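Local structure of V-type ATP synthase alpha chain (Nanoarchaeum equitans Kin4-M, 5BN3) at residues R482-E486 with G487-Q491; P415-Y419 with L420-T424; I144-P147 with P148-G152; P275-R279 with T280-A284; R330-S333 with S334-E338. The protein belongs to the subunit A family of V-type ATP synthases, combining two beta domains, a P-loop nucleotide-binding domain that holds ADP and a helical C-terminal domain. All blocks are in the same frame, centred on the assembly; numbering follows the deposited sequence.

Interaction 1: R482-E486 with G487-Q491; sequences RIIRE and GFLQQ. With ADP (adenosine-5'-diphosphate), chain C.
Ile484 and Leu489 meet on the buried side of the last turns of helix 472-489. Their side chains lie side by side and point the same way, with Ile484 CG2 4.0 Å from Leu489 CG. Chi1 of Ile484, at -67°, puts CG1 beside its own backbone N and leaves CG2 as the branch that meets Leu489. The backbone is tight here as well. Leu489 N binds Ile484 O at 2.8 Å in a nearly straight bond (167°). Phe488 N reaches the same oxygen only weakly. Gln490 N then takes Arg485 O at 3.0 Å, again five residues back, so the helix ends in a wider pi-type turn. Helix 441-458 packs on Ile484 and Leu489, and the Phe488 ring meets Phe448 of that helix edge-to-face.

The other side is looser, and its residues are partly exposed. Glu486 and Gln490 run alongside each other, with Glu486 CG 4.0 Å from Gln490 NE2. Their carboxylate and amide planes are 44° apart. Arg482 NH2 is 3.4 Å from Glu486 OE1, but this oxygen lies over the guanidinium face, so only the charges attract. Arg482 has its stronger partner in Glu539, and Arg485 pairs with Glu455.

Beyond the helix, Gln491 turns a backbone oxygen to the nucleotide: Gln491 O accepts from ADP N6 at 3.0 Å. The arrangement is a helix of the C-terminal domain that ends in a pi-type turn and runs directly into the adenine end of the ADP pocket.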
# COMPACT_ATOMS: atom_id res chain seq x y z
N ARG A 482 -27.20 -0.32 27.35
CA ARG A 482 -27.72 -1.63 26.98
C ARG A 482 -29.21 -1.58 26.67
O ARG A 482 -29.69 -2.22 25.73
CB ARG A 482 -27.44 -2.65 28.09
CG ARG A 482 -28.07 -4.02 27.85
CD ARG A 482 -27.77 -5.01 28.97
NE ARG A 482 -28.41 -6.31 28.74
CZ ARG A 482 -29.55 -6.70 29.31
NH1 ARG A 482 -30.18 -5.89 30.15
NH2 ARG A 482 -30.06 -7.89 29.03
N ILE A 483 -29.95 -0.79 27.46
CA ILE A 483 -31.39 -0.64 27.27
C ILE A 483 -31.71 0.06 25.95
O ILE A 483 -32.61 -0.35 25.22
CB ILE A 483 -32.01 0.17 28.44
CG1 ILE A 483 -31.84 -0.58 29.76
CG2 ILE A 483 -33.49 0.42 28.18
CD1 ILE A 483 -32.40 0.16 30.95
N ILE A 484 -30.95 1.11 25.65
CA ILE A 484 -31.14 1.85 24.40
C ILE A 484 -30.78 0.98 23.19
O ILE A 484 -31.51 0.96 22.20
CB ILE A 484 -30.29 3.14 24.40
CG1 ILE A 484 -30.82 4.12 25.46
CG2 ILE A 484 -30.31 3.80 23.03
CD1 ILE A 484 -29.84 5.22 25.83
N ARG A 485 -29.68 0.24 23.29
CA ARG A 485 -29.24 -0.64 22.21
C ARG A 485 -30.20 -1.81 21.98
O ARG A 485 -30.63 -2.05 20.85
CB ARG A 485 -27.82 -1.15 22.46
CG ARG A 485 -26.73 -0.10 22.21
CD ARG A 485 -25.33 -0.68 22.40
NE ARG A 485 -24.99 -0.91 23.80
CZ ARG A 485 -25.04 -2.09 24.40
NH1 ARG A 485 -25.41 -3.17 23.71
NH2 ARG A 485 -24.71 -2.21 25.67
N GLU A 486 -30.53 -2.53 23.05
CA GLU A 486 -31.35 -3.74 22.93
C GLU A 486 -32.85 -3.47 22.86
O GLU A 486 -33.61 -4.31 22.37
CB GLU A 486 -31.04 -4.72 24.07
CG GLU A 486 -29.64 -5.31 24.03
CD GLU A 486 -29.39 -6.32 25.14
OE1 GLU A 486 -30.31 -6.55 25.95
OE2 GLU A 486 -28.27 -6.87 25.21
N GLY A 487 -33.29 -2.32 23.36
CA GLY A 487 -34.71 -2.02 23.43
C GLY A 487 -35.20 -0.96 22.46
O GLY A 487 -36.40 -0.87 22.22
N PHE A 488 -34.28 -0.18 21.90
CA PHE A 488 -34.67 0.91 21.01
C PHE A 488 -34.00 0.84 19.63
O PHE A 488 -34.67 0.84 18.60
CB PHE A 488 -34.37 2.26 21.66
CG PHE A 488 -34.85 3.44 20.87
CD1 PHE A 488 -36.19 3.76 20.82
CD2 PHE A 488 -33.94 4.23 20.18
CE1 PHE A 488 -36.63 4.84 20.09
CE2 PHE A 488 -34.38 5.32 19.44
CZ PHE A 488 -35.73 5.63 19.40
N LEU A 489 -32.67 0.79 19.62
CA LEU A 489 -31.91 0.79 18.37
C LEU A 489 -32.13 -0.49 17.57
O LEU A 489 -32.38 -0.45 16.36
CB LEU A 489 -30.42 1.01 18.63
CG LEU A 489 -30.07 2.35 19.28
CD1 LEU A 489 -28.57 2.48 19.50
CD2 LEU A 489 -30.57 3.49 18.42
N GLN A 490 -32.04 -1.64 18.24
CA GLN A 490 -32.28 -2.92 17.59
C GLN A 490 -33.73 -3.05 17.17
O GLN A 490 -34.64 -2.64 17.90
CB GLN A 490 -31.89 -4.08 18.51
CG GLN A 490 -30.38 -4.30 18.63
CD GLN A 490 -30.03 -5.47 19.54
OE1 GLN A 490 -30.85 -6.37 19.76
NE2 GLN A 490 -28.82 -5.46 20.07
N GLN A 491 -33.94 -3.61 15.98
CA GLN A 491 -35.29 -3.78 15.45
C GLN A 491 -35.32 -5.00 14.52
O GLN A 491 -34.65 -5.02 13.49
CB GLN A 491 -35.73 -2.52 14.71
CG GLN A 491 -37.19 -2.53 14.27
CD GLN A 491 -37.70 -1.16 13.86
OE1 GLN A 491 -37.08 -0.14 14.15
NE2 GLN A 491 -38.84 -1.13 13.18
PB ADP C . -25.94 -7.18 3.04
O1B ADP C . -25.31 -5.99 3.72
O2B ADP C . -27.01 -6.84 2.04
O3B ADP C . -24.93 -8.19 2.56
PA ADP C . -28.24 -8.42 4.25
O1A ADP C . -29.17 -7.25 4.13
O2A ADP C . -28.36 -9.57 3.29
O3A ADP C . -26.71 -7.89 4.26
O5' ADP C . -28.37 -8.99 5.75
C5' ADP C . -27.46 -9.98 6.21
C4' ADP C . -28.11 -10.83 7.30
O4' ADP C . -28.47 -10.02 8.42
C3' ADP C . -29.38 -11.47 6.76
O3' ADP C . -29.33 -12.88 6.97
C2' ADP C . -30.50 -10.84 7.56
O2' ADP C . -31.47 -11.82 7.95
C1' ADP C . -29.83 -10.23 8.78
N9 ADP C . -30.49 -8.94 9.11
C8 ADP C . -30.15 -7.73 8.62
N7 ADP C . -30.95 -6.76 9.13
C5 ADP C . -31.82 -7.35 9.96
C6 ADP C . -32.94 -6.91 10.83
N6 ADP C . -33.29 -5.60 10.90
N1 ADP C . -33.59 -7.86 11.53
C2 ADP C . -33.25 -9.16 11.47
N3 ADP C . -32.25 -9.63 10.70
C4 ADP C . -31.51 -8.79 9.94

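Interaction 2: P415-Y419 with L420-T424; sequences PAINY and LISYT
Chi1 of Asn418, at -173°, sets CG anti to the backbone N and carries OD1 forward to the amides of Leu420 and Ile421. Ser422 has chi1 -61°, which brings its OG beside the backbone oxygen of Asn418. Two oxygens of one residue therefore organise the turn. Leu420 N binds Asn418 OD1 at 3.0 Å, lying in the plane of the side-chain carbonyl. Ile421 N binds Asn418 OD1 at 2.9 Å from well above that plane. Asn418 O takes Ser422 N at 2.9 Å in a fairly straight bond (160°). It also takes Ser422 OG at 2.8 Å, from above the carbonyl plane. This is an Asx turn combined with a backbone bond four residues on, the pattern of an Asx motif.

The amide of Asn418 also packs obliquely on Ile421, with Asn418 ND2 3.6 Å from Ile421 CG1. Asp405 OD1 accepts a hydrogen bond from ND2 and so helps fix the rotation of the amide. Ile417 CG2 stands 3.6 Å from Ser422 OG. The Tyr419 and Leu420 side chains run alongside each other, Tyr419 CD1 lying 3.8 Å from Leu420 CD2.

The turn leads into strand 423-424, which pairs antiparallel with strand 400-401. Ser422 OG is also bonded to Ala403 N in the loop after that strand. Tyr419 and Leu420 lie against helix 441-458, and Tyr419 also touches helix 472-489. Ile421 packs on Gln307 of a neighbouring chain of NEQ263.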
# COMPACT_ATOMS: atom_id res chain seq x y z
N PRO A 415 -30.84 -3.10 13.21
CA PRO A 415 -29.89 -2.64 12.18
C PRO A 415 -28.52 -2.34 12.77
O PRO A 415 -28.42 -1.73 13.83
CB PRO A 415 -30.53 -1.34 11.68
CG PRO A 415 -31.98 -1.48 12.00
CD PRO A 415 -32.02 -2.22 13.30
N ALA A 416 -27.47 -2.77 12.07
CA ALA A 416 -26.10 -2.58 12.55
C ALA A 416 -25.58 -1.16 12.30
O ALA A 416 -24.45 -0.99 11.85
CB ALA A 416 -25.18 -3.60 11.92
N ILE A 417 -26.40 -0.16 12.62
CA ILE A 417 -26.01 1.23 12.43
C ILE A 417 -24.97 1.67 13.46
O ILE A 417 -25.21 1.59 14.67
CB ILE A 417 -27.24 2.17 12.53
CG1 ILE A 417 -28.21 1.91 11.37
CG2 ILE A 417 -26.80 3.62 12.54
CD1 ILE A 417 -27.72 2.42 10.03
N ASN A 418 -23.82 2.13 12.99
CA ASN A 418 -22.80 2.73 13.85
C ASN A 418 -23.26 4.11 14.29
O ASN A 418 -23.18 5.07 13.52
CB ASN A 418 -21.46 2.81 13.10
CG ASN A 418 -20.31 3.26 13.99
OD1 ASN A 418 -20.45 4.17 14.81
ND2 ASN A 418 -19.15 2.63 13.81
N TYR A 419 -23.73 4.21 15.53
CA TYR A 419 -24.33 5.45 16.04
C TYR A 419 -23.31 6.52 16.42
O TYR A 419 -23.68 7.61 16.87
CB TYR A 419 -25.24 5.14 17.23
CG TYR A 419 -24.66 4.16 18.22
CD1 TYR A 419 -23.70 4.55 19.14
CD2 TYR A 419 -25.09 2.84 18.24
CE1 TYR A 419 -23.18 3.66 20.05
CE2 TYR A 419 -24.56 1.94 19.14
CZ TYR A 419 -23.61 2.36 20.05
OH TYR A 419 -23.08 1.47 20.95
N LEU A 420 -22.02 6.23 16.24
CA LEU A 420 -20.97 7.21 16.51
C LEU A 420 -20.44 7.80 15.21
O LEU A 420 -20.02 8.96 15.18
CB LEU A 420 -19.83 6.56 17.30
CG LEU A 420 -20.17 6.04 18.69
CD1 LEU A 420 -18.93 5.56 19.42
CD2 LEU A 420 -20.86 7.12 19.50
N ILE A 421 -20.47 7.00 14.16
CA ILE A 421 -19.93 7.39 12.86
C ILE A 421 -21.02 7.93 11.92
O ILE A 421 -20.78 8.85 11.14
CB ILE A 421 -19.20 6.18 12.22
CG1 ILE A 421 -17.91 5.88 12.99
CG2 ILE A 421 -18.89 6.44 10.76
CD1 ILE A 421 -16.95 7.05 13.05
N SER A 422 -22.22 7.36 12.01
CA SER A 422 -23.34 7.82 11.20
C SER A 422 -23.70 9.27 11.52
O SER A 422 -23.41 9.77 12.61
CB SER A 422 -24.56 6.92 11.40
OG SER A 422 -24.28 5.59 11.00
N TYR A 423 -24.33 9.95 10.56
CA TYR A 423 -24.75 11.33 10.73
C TYR A 423 -25.90 11.69 9.81
O TYR A 423 -26.14 11.02 8.81
CB TYR A 423 -23.58 12.29 10.48
CG TYR A 423 -23.01 12.26 9.07
CD1 TYR A 423 -23.66 12.91 8.03
CD2 TYR A 423 -21.82 11.62 8.80
CE1 TYR A 423 -23.14 12.89 6.75
CE2 TYR A 423 -21.29 11.60 7.53
CZ TYR A 423 -21.96 12.23 6.51
OH TYR A 423 -21.45 12.22 5.24
N THR A 424 -26.62 12.76 10.16
CA THR A 424 -27.53 13.41 9.23
C THR A 424 -27.23 14.90 9.22
O THR A 424 -26.94 15.48 10.27
CB THR A 424 -29.02 13.15 9.58
OG1 THR A 424 -29.86 13.85 8.65
CG2 THR A 424 -29.34 13.62 11.00

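Interaction 3: I144-P147 with P148-G152; sequences IIVP and PNVEG
Val150 packs back on Val146 and Pro147 across a type I beta turn that runs from Pro147 to Val150. The turn belongs to the barrel-sandwich domain and links strand 140-145 of one antiparallel sheet to strand 152-157 of another.

Val150 straddles its two partners, one methyl for each. CG1 comes over the Pro147 ring, with Val150 CG1 3.6 Å from Pro147 CB and 3.7 Å from both Pro147 CG and Pro147 CD. CG2 turns instead to Val146. Both pairs of side chains meet at a slant. Chi1 of Val150 is -31°, about halfway from staggered to eclipsed, and this unusual rotation accompanies the double contact.

The turn is closed by Val150 N, which binds Pro147 O at 3.1 Å. The N-H points well at the oxygen (163°), but the donor sits 55° out of the carbonyl plane. Pro148 and Asn149 form the two corners. Asn149 has CG between its backbone N and carbonyl carbon, and this folds the amide back over the turn. Asn149 OD1 then lies 3.6 Å from Pro147 CB.

The two prolines rest on strand 180-183: Pro147 touches His180 and Pro148 touches Trp182. Val146 packs on Ile132 of strand 131-137. The tightest spot is on the Val146 flank, where Val150 CG2 presses to 3.5 Å from Val146 CB, closer than usual for two carbons.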
# COMPACT_ATOMS: atom_id res chain seq x y z
N ILE A 144 -52.26 11.56 -15.23
CA ILE A 144 -51.75 11.63 -16.60
C ILE A 144 -51.25 13.04 -16.87
O ILE A 144 -52.04 13.96 -17.11
CB ILE A 144 -52.82 11.23 -17.63
CG1 ILE A 144 -53.48 9.91 -17.22
CG2 ILE A 144 -52.22 11.13 -19.02
CD1 ILE A 144 -52.50 8.75 -17.05
N ILE A 145 -49.94 13.22 -16.81
CA ILE A 145 -49.33 14.51 -17.08
C ILE A 145 -48.81 14.55 -18.51
O ILE A 145 -48.10 13.64 -18.95
CB ILE A 145 -48.20 14.83 -16.07
CG1 ILE A 145 -47.21 13.66 -15.97
CG2 ILE A 145 -48.78 15.14 -14.70
CD1 ILE A 145 -46.01 13.96 -15.10
N VAL A 146 -49.18 15.60 -19.23
CA VAL A 146 -48.73 15.77 -20.61
C VAL A 146 -47.24 16.03 -20.62
O VAL A 146 -46.70 16.59 -19.66
CB VAL A 146 -49.50 16.91 -21.31
CG1 VAL A 146 -50.99 16.62 -21.32
CG2 VAL A 146 -49.24 18.23 -20.62
N PRO A 147 -46.54 15.62 -21.69
CA PRO A 147 -45.09 15.81 -21.78
C PRO A 147 -44.71 17.28 -21.60
O PRO A 147 -45.50 18.15 -21.97
CB PRO A 147 -44.76 15.36 -23.20
CG PRO A 147 -45.83 14.38 -23.54
CD PRO A 147 -47.07 14.89 -22.86
N PRO A 148 -43.52 17.55 -21.04
CA PRO A 148 -43.06 18.92 -20.81
C PRO A 148 -43.06 19.79 -22.07
O PRO A 148 -43.17 21.02 -21.95
CB PRO A 148 -41.62 18.72 -20.31
CG PRO A 148 -41.65 17.39 -19.64
CD PRO A 148 -42.61 16.55 -20.45
N ASN A 149 -42.95 19.18 -23.24
CA ASN A 149 -42.88 19.95 -24.48
C ASN A 149 -44.21 20.22 -25.20
O ASN A 149 -44.24 20.94 -26.20
CB ASN A 149 -41.85 19.34 -25.46
CG ASN A 149 -42.28 17.98 -26.00
OD1 ASN A 149 -43.39 17.51 -25.75
ND2 ASN A 149 -41.39 17.35 -26.76
N VAL A 150 -45.30 19.64 -24.71
CA VAL A 150 -46.60 19.90 -25.34
C VAL A 150 -47.33 21.08 -24.70
O VAL A 150 -47.27 21.30 -23.48
CB VAL A 150 -47.51 18.64 -25.41
CG1 VAL A 150 -46.67 17.38 -25.54
CG2 VAL A 150 -48.43 18.55 -24.21
N GLU A 151 -48.00 21.86 -25.54
CA GLU A 151 -48.66 23.08 -25.12
C GLU A 151 -49.69 23.46 -26.18
O GLU A 151 -49.52 23.14 -27.36
CB GLU A 151 -47.62 24.21 -24.98
CG GLU A 151 -48.17 25.53 -24.45
CD GLU A 151 -47.14 26.64 -24.50
OE1 GLU A 151 -46.11 26.48 -25.20
OE2 GLU A 151 -47.35 27.69 -23.85
N GLY A 152 -50.77 24.11 -25.76
CA GLY A 152 -51.77 24.55 -26.71
C GLY A 152 -53.19 24.30 -26.24
O GLY A 152 -53.44 24.03 -25.07

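Interaction 4: P275-R279 with T280-A284; sequences PLMYR and TILIA
A 3-10 turn, Leu276 to Arg279, runs straight into strand 280-285 of the nucleotide-binding domain, and Thr280 at the joint is bonded back to Leu276 and Met277. The strand is part of the central sheet of this P-loop fold. It lies parallel to strands 244-250 and 79-80.

Leu276 O is gripped twice, from opposite faces of its carbonyl plane. Arg279 N reaches it at 3.2 Å as the turn closes. Thr280 OG1 donates to Leu276 O at 2.8 Å from the other face. Thr280 has OG1 beside its own backbone N (chi1 -54°), which aims the hydroxyl back along the chain. The next carbonyl is used too: Thr280 N binds Met277 O at 3.0 Å, with the donor 66° out of the carbonyl plane. Both the hydroxyl and the amide of this buried threonine are thus held where turn becomes strand.

A water extends this network. It accepts from Arg279 NE at 2.8 Å, in the plane of the guanidinium, and donates to Thr280 OG1 at 2.9 Å. The rest of the guanidinium binds backbone oxygens at and just beyond the end of helix 229-239. NH1 donates to Ala240 O and Ser242 O, and NH2 to Ala237 O. The turn is so tied to the helix that follows the P-loop.

The apolar contact is between Met277 and Leu282. The Met277 chain bends at chi2 and chi3 and crosses Leu282 at about a right angle. Its terminal methyl does the touching, with Met277 CE 4.0 Å from Leu282 CG.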
# COMPACT_ATOMS: atom_id res chain seq x y z
N PRO A 275 -52.38 -3.41 -0.20
CA PRO A 275 -51.13 -4.20 -0.19
C PRO A 275 -49.95 -3.40 -0.75
O PRO A 275 -50.12 -2.61 -1.67
CB PRO A 275 -51.46 -5.39 -1.10
CG PRO A 275 -52.61 -4.96 -1.93
CD PRO A 275 -53.39 -3.98 -1.11
N LEU A 276 -48.77 -3.62 -0.17
CA LEU A 276 -47.58 -2.84 -0.50
C LEU A 276 -47.21 -2.87 -1.98
O LEU A 276 -46.69 -1.89 -2.51
CB LEU A 276 -46.38 -3.33 0.33
CG LEU A 276 -46.47 -3.18 1.85
CD1 LEU A 276 -45.16 -3.58 2.50
CD2 LEU A 276 -46.82 -1.75 2.20
N MET A 277 -47.48 -3.99 -2.64
CA MET A 277 -47.08 -4.16 -4.03
C MET A 277 -47.67 -3.11 -4.97
O MET A 277 -47.04 -2.71 -5.94
CB MET A 277 -47.45 -5.57 -4.51
CG MET A 277 -46.59 -6.08 -5.65
SD MET A 277 -44.86 -6.27 -5.15
CE MET A 277 -44.04 -5.54 -6.57
N TYR A 278 -48.88 -2.64 -4.66
CA TYR A 278 -49.57 -1.71 -5.55
C TYR A 278 -48.94 -0.31 -5.63
O TYR A 278 -49.26 0.46 -6.53
CB TYR A 278 -51.05 -1.60 -5.17
CG TYR A 278 -51.88 -2.83 -5.47
CD1 TYR A 278 -51.47 -3.74 -6.44
CD2 TYR A 278 -53.06 -3.07 -4.80
CE1 TYR A 278 -52.22 -4.86 -6.72
CE2 TYR A 278 -53.82 -4.19 -5.08
CZ TYR A 278 -53.39 -5.08 -6.04
OH TYR A 278 -54.14 -6.20 -6.32
N ARG A 279 -48.05 0.00 -4.69
CA ARG A 279 -47.33 1.28 -4.71
C ARG A 279 -45.86 1.08 -5.09
O ARG A 279 -45.07 2.02 -5.08
CB ARG A 279 -47.40 1.97 -3.34
CG ARG A 279 -46.48 1.35 -2.28
CD ARG A 279 -46.30 2.27 -1.08
NE ARG A 279 -45.36 1.71 -0.10
CZ ARG A 279 -44.95 2.34 0.99
NH1 ARG A 279 -45.40 3.56 1.26
NH2 ARG A 279 -44.10 1.76 1.82
N THR A 280 -45.51 -0.16 -5.43
CA THR A 280 -44.11 -0.52 -5.64
C THR A 280 -43.77 -0.83 -7.10
O THR A 280 -44.53 -1.49 -7.80
CB THR A 280 -43.75 -1.74 -4.76
OG1 THR A 280 -44.09 -1.46 -3.39
CG2 THR A 280 -42.27 -2.05 -4.85
N ILE A 281 -42.62 -0.33 -7.54
CA ILE A 281 -42.06 -0.68 -8.84
C ILE A 281 -40.69 -1.32 -8.64
O ILE A 281 -39.84 -0.77 -7.95
CB ILE A 281 -41.91 0.56 -9.74
CG1 ILE A 281 -43.26 1.27 -9.90
CG2 ILE A 281 -41.36 0.16 -11.11
CD1 ILE A 281 -43.17 2.57 -10.67
N LEU A 282 -40.49 -2.49 -9.25
CA LEU A 282 -39.23 -3.21 -9.11
C LEU A 282 -38.41 -3.16 -10.39
O LEU A 282 -38.92 -3.48 -11.47
CB LEU A 282 -39.49 -4.67 -8.73
CG LEU A 282 -40.17 -4.97 -7.39
CD1 LEU A 282 -40.12 -6.46 -7.08
CD2 LEU A 282 -39.53 -4.18 -6.28
N ILE A 283 -37.15 -2.75 -10.27
CA ILE A 283 -36.23 -2.77 -11.40
C ILE A 283 -35.06 -3.69 -11.07
O ILE A 283 -34.27 -3.41 -10.16
CB ILE A 283 -35.72 -1.36 -11.73
CG1 ILE A 283 -36.91 -0.48 -12.13
CG2 ILE A 283 -34.70 -1.41 -12.85
CD1 ILE A 283 -36.62 0.98 -12.11
N ALA A 284 -34.95 -4.79 -11.81
CA ALA A 284 -33.98 -5.83 -11.50
C ALA A 284 -32.96 -6.05 -12.61
O ALA A 284 -33.32 -6.50 -13.70
CB ALA A 284 -34.69 -7.14 -11.19
O HOH W 1 -43.97 -0.61 -0.67

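Interaction 5: R330-S333 with S334-E338; sequences REIS and SRLGE
Glu331 and Arg335 form a salt bridge one turn apart near the end of helix 322-335. A single carboxylate oxygen does the work. Arg335 NH2 binds Glu331 OE2 at 2.6 Å, with the oxygen in the guanidinium plane and met on its syn side. Arg335 NE reaches Glu331 OE2 as well, at 2.7 Å, but weakly. The two planes are 72° apart, so this is an edge-on grip and not a flat two-pronged pair. The bend of Arg335 at chi2 (-70°) folds it back along the helix. Arg335 NH1 is bonded to Asn8 OD1 of the N-terminal barrel.

Backbone bonds hold the last turn. Leu336 N binds Ile332 O at 3.0 Å. Glu338 N reaches back five residues to Ser333 O, also at 3.0 Å. Gly337 N binds Ser334 O inside this loop. With positive phi at Gly337, the two bonds make a Schellman motif ending the helix.

Further polar contacts, one through water, tie Glu338 to the last turn. Ser333 OG lies 2.4 Å from Glu338 OE1, so short that its exact geometry is doubtful. A water donates to Glu338 O at 2.7 Å and to Ser333 OG at 3.3 Å. Glu338 OE1 also meets Tyr348 OH, and Glu338 OE2 pairs with Lys5 of a chain of NEQ263.

The apolar contact faces the barrel. Ile332 and Leu336 run alongside each other, Ile332 CG2 3.9 Å from Leu336 CD1, and both rest on Ile36 of strand 31-39.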
# COMPACT_ATOMS: atom_id res chain seq x y z
N ARG A 330 -16.25 1.26 -14.43
CA ARG A 330 -14.84 0.88 -14.44
C ARG A 330 -14.54 -0.10 -15.57
O ARG A 330 -13.51 0.01 -16.24
CB ARG A 330 -14.47 0.25 -13.09
CG ARG A 330 -13.03 -0.22 -12.97
CD ARG A 330 -12.95 -1.40 -12.01
NE ARG A 330 -12.48 -1.04 -10.67
CZ ARG A 330 -12.77 -1.72 -9.57
NH1 ARG A 330 -13.55 -2.80 -9.63
NH2 ARG A 330 -12.30 -1.33 -8.39
N GLU A 331 -15.44 -1.05 -15.78
CA GLU A 331 -15.27 -2.04 -16.84
C GLU A 331 -15.32 -1.41 -18.24
O GLU A 331 -14.48 -1.71 -19.09
CB GLU A 331 -16.29 -3.17 -16.71
CG GLU A 331 -16.46 -4.04 -17.96
CD GLU A 331 -15.32 -5.02 -18.20
OE1 GLU A 331 -14.18 -4.77 -17.74
OE2 GLU A 331 -15.57 -6.06 -18.85
N ILE A 332 -16.31 -0.55 -18.46
CA ILE A 332 -16.43 0.17 -19.74
C ILE A 332 -15.19 1.02 -19.98
O ILE A 332 -14.61 1.01 -21.07
CB ILE A 332 -17.66 1.09 -19.76
CG1 ILE A 332 -18.96 0.31 -19.51
CG2 ILE A 332 -17.73 1.86 -21.07
CD1 ILE A 332 -19.23 -0.77 -20.54
N SER A 333 -14.79 1.76 -18.96
CA SER A 333 -13.60 2.61 -19.02
C SER A 333 -12.35 1.80 -19.36
O SER A 333 -11.51 2.25 -20.14
CB SER A 333 -13.42 3.34 -17.68
OG SER A 333 -12.43 4.35 -17.78
N SER A 334 -12.25 0.61 -18.78
CA SER A 334 -11.12 -0.28 -19.02
C SER A 334 -11.04 -0.75 -20.47
O SER A 334 -9.96 -0.77 -21.06
CB SER A 334 -11.19 -1.48 -18.07
OG SER A 334 -10.20 -2.44 -18.40
N ARG A 335 -12.18 -1.14 -21.03
CA ARG A 335 -12.25 -1.60 -22.41
C ARG A 335 -11.94 -0.47 -23.38
O ARG A 335 -11.34 -0.68 -24.44
CB ARG A 335 -13.63 -2.18 -22.73
CG ARG A 335 -14.13 -3.25 -21.76
CD ARG A 335 -13.37 -4.55 -21.87
NE ARG A 335 -13.94 -5.58 -21.00
CZ ARG A 335 -13.69 -6.88 -21.10
NH1 ARG A 335 -12.87 -7.33 -22.04
NH2 ARG A 335 -14.26 -7.74 -20.27
N LEU A 336 -12.35 0.74 -23.02
CA LEU A 336 -12.10 1.92 -23.84
C LEU A 336 -10.63 2.32 -23.80
O LEU A 336 -10.19 3.17 -24.57
CB LEU A 336 -12.96 3.10 -23.37
CG LEU A 336 -14.44 3.07 -23.77
CD1 LEU A 336 -15.21 4.14 -23.03
CD2 LEU A 336 -14.58 3.25 -25.26
N GLY A 337 -9.87 1.71 -22.90
CA GLY A 337 -8.47 2.03 -22.74
C GLY A 337 -8.28 3.41 -22.14
O GLY A 337 -7.32 4.12 -22.46
N GLU A 338 -9.20 3.79 -21.26
CA GLU A 338 -9.06 5.04 -20.52
C GLU A 338 -8.10 4.81 -19.36
O GLU A 338 -8.05 3.71 -18.80
CB GLU A 338 -10.42 5.51 -19.99
CG GLU A 338 -11.34 6.09 -21.05
CD GLU A 338 -12.71 6.47 -20.50
OE1 GLU A 338 -13.07 5.98 -19.41
OE2 GLU A 338 -13.41 7.27 -21.16
O HOH W 2 -11.32 -5.28 -18.25
O HOH W 3 -9.83 2.51 -17.10

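Overall arrangement
From the N terminus the order is interaction 3, 4, 5, 2, 1. Each is local and closes before the next opens, so none nest or cross. Interaction 3 turns the chain between two sheets of the barrel-sandwich domain. Interactions 4, 5 and 2 belong to the nucleotide-binding domain: one starts a central strand, one ends a helix beside the N-terminal barrel, and one shapes the loop before strand 423-424. Interaction 1 ends a helix of the C-terminal domain. Only interactions 1 and 2 touch, Leu489 CD1 lying 3.7 Å from Tyr419 CD2, which joins these two domains near ADP. Interactions 1 and 3 are farthest apart, about 51 Å between centres.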